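Local coordinates for protein glutathione s-transferase III (PDB 1AW9) that probably conjugates reduced glutathione to hydrophobic electrophiles, including certain herbicides, as a phi-family glutathione transferase of maize, at residues 60-65 with 71-76. Numbering follows the deposited sequence.
Sequences GDEVLF and NRYIAS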
# COMPACT_ATOMS: atom_id res chain seq x y z
N GLY A 60 27.78 19.75 25.43
CA GLY A 60 27.92 20.88 26.30
C GLY A 60 26.64 21.67 26.25
O GLY A 60 25.64 21.28 26.83
N ASP A 61 26.65 22.75 25.49
CA ASP A 61 25.49 23.63 25.36
C ASP A 61 24.71 23.34 24.07
O ASP A 61 23.58 23.81 23.90
CB ASP A 61 25.93 25.12 25.43
CG ASP A 61 26.92 25.53 24.30
OD1 ASP A 61 27.82 24.72 23.95
OD2 ASP A 61 26.80 26.68 23.79
N GLU A 62 25.33 22.55 23.19
CA GLU A 62 24.76 22.19 21.91
C GLU A 62 23.92 20.94 21.96
O GLU A 62 24.27 19.98 22.64
CB GLU A 62 25.89 21.94 20.92
CG GLU A 62 26.85 23.09 20.80
CD GLU A 62 26.24 24.25 20.05
OE1 GLU A 62 25.08 24.64 20.35
OE2 GLU A 62 26.93 24.78 19.14
N VAL A 63 22.81 20.98 21.26
CA VAL A 63 21.91 19.83 21.14
C VAL A 63 21.75 19.61 19.64
O VAL A 63 21.53 20.55 18.87
CB VAL A 63 20.50 20.06 21.74
CG1 VAL A 63 19.70 18.75 21.70
CG2 VAL A 63 20.58 20.58 23.15
N LEU A 64 21.96 18.38 19.21
CA LEU A 64 21.82 18.07 17.81
C LEU A 64 21.01 16.80 17.74
O LEU A 64 20.92 16.05 18.71
CB LEU A 64 23.19 17.86 17.15
CG LEU A 64 24.16 19.06 17.12
CD1 LEU A 64 25.12 18.94 18.29
CD2 LEU A 64 24.93 19.17 15.81
N PHE A 65 20.32 16.64 16.63
CA PHE A 65 19.52 15.44 16.37
C PHE A 65 19.70 15.28 14.85
O PHE A 65 20.19 16.22 14.17
CB PHE A 65 18.07 15.59 16.86
CG PHE A 65 17.39 16.85 16.39
CD1 PHE A 65 16.77 16.90 15.15
CD2 PHE A 65 17.38 17.98 17.19
CE1 PHE A 65 16.16 18.08 14.71
CE2 PHE A 65 16.77 19.16 16.76
CZ PHE A 65 16.16 19.21 15.52
N ASN A 71 26.90 13.14 13.24
CA ASN A 71 28.16 12.62 12.75
C ASN A 71 29.00 13.64 12.00
O ASN A 71 30.22 13.70 12.16
CB ASN A 71 27.93 11.38 11.88
CG ASN A 71 27.59 10.20 12.71
OD1 ASN A 71 27.50 10.33 13.92
ND2 ASN A 71 27.42 9.04 12.09
N ARG A 72 28.37 14.48 11.21
CA ARG A 72 29.13 15.43 10.46
C ARG A 72 29.67 16.51 11.37
O ARG A 72 30.83 16.91 11.26
CB ARG A 72 28.31 16.00 9.33
CG ARG A 72 29.10 16.94 8.48
CD ARG A 72 28.92 16.66 7.02
NE ARG A 72 29.93 17.34 6.22
CZ ARG A 72 29.94 17.35 4.90
NH1 ARG A 72 28.99 16.70 4.22
NH2 ARG A 72 30.91 17.97 4.24
N TYR A 73 28.83 16.97 12.29
CA TYR A 73 29.22 18.01 13.25
C TYR A 73 30.43 17.56 14.07
O TYR A 73 31.43 18.24 14.15
CB TYR A 73 28.05 18.31 14.17
CG TYR A 73 28.40 19.09 15.41
CD1 TYR A 73 28.49 20.49 15.39
CD2 TYR A 73 28.57 18.44 16.63
CE1 TYR A 73 28.73 21.20 16.55
CE2 TYR A 73 28.80 19.13 17.79
CZ TYR A 73 28.87 20.51 17.75
OH TYR A 73 29.02 21.18 18.94
N ILE A 74 30.32 16.40 14.69
CA ILE A 74 31.39 15.85 15.47
C ILE A 74 32.64 15.63 14.61
O ILE A 74 33.73 15.88 15.09
CB ILE A 74 30.95 14.52 16.08
CG1 ILE A 74 29.86 14.75 17.13
CG2 ILE A 74 32.14 13.72 16.56
CD1 ILE A 74 30.23 15.70 18.25
N ALA A 75 32.50 15.18 13.36
CA ALA A 75 33.64 14.91 12.48
C ALA A 75 34.43 16.15 12.11
O ALA A 75 35.64 16.08 11.89
CB ALA A 75 33.20 14.17 11.22
N SER A 76 33.76 17.29 12.01
CA SER A 76 34.48 18.52 11.68
C SER A 76 34.90 19.28 12.93
O SER A 76 35.96 19.88 12.97
CB SER A 76 33.67 19.41 10.74
OG SER A 76 32.30 19.45 11.09
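Leu64 on strand 62-65 faces Tyr73 on helix 67-77, with their CA atoms 8.7 Å apart, the closest pair of CA atoms between the two segments. Side chains alone fill the gap. The chi1 of Tyr73 is 165°. With CG thus set anti to the backbone N, the ring reaches out from the helix toward the strand. Leu64 crosses it at about a right angle and lies over one face. Leu64 CD2 makes a CH-pi contact with the Tyr73 ring, 3.9 Å from its centroid and 25° off the normal. Near the root of the ring, Leu64 CD2 lies 3.5 Å from Tyr73 CG, offset toward the rim. The other methyl sits farther along the ring, with Leu64 CD1 3.7 Å from Tyr73 CE2. The two branches therefore follow one side of the ring from CG toward the hydroxyl end. Strand 62-65 is an outermost strand of the four-stranded sheet in the thioredoxin-like N-terminal domain, next to strand 56-59. The helix follows it directly and folds back to pack against it. Glu66, between them, and Ser67, at the start of the helix, probably bind glutathione, as in a close relative. Glu62 meets the far end of the tyrosine obliquely, with Glu62 CG 3.4 Å from Tyr73 OH. Its chain bends at chi2, and its carboxylate plane is turned 76° from the ring. The hydroxyl finds its polar partners elsewhere, in Asp59 OD2 and Lys77 NZ. Replacing Tyr73 by alanine is likely to open a gap beneath the Leu64 methyls and to leave Asp59 and Lys77 without their hydroxyl partner. Near the C-terminal end of the helix, Ser76 N and Ser76 OG both bond Arg72 O, from opposite faces of its plane. Ala93 of the second subunit packs on both Glu62 and Leu64, which puts the strand side of the contact at the interface with the second subunit.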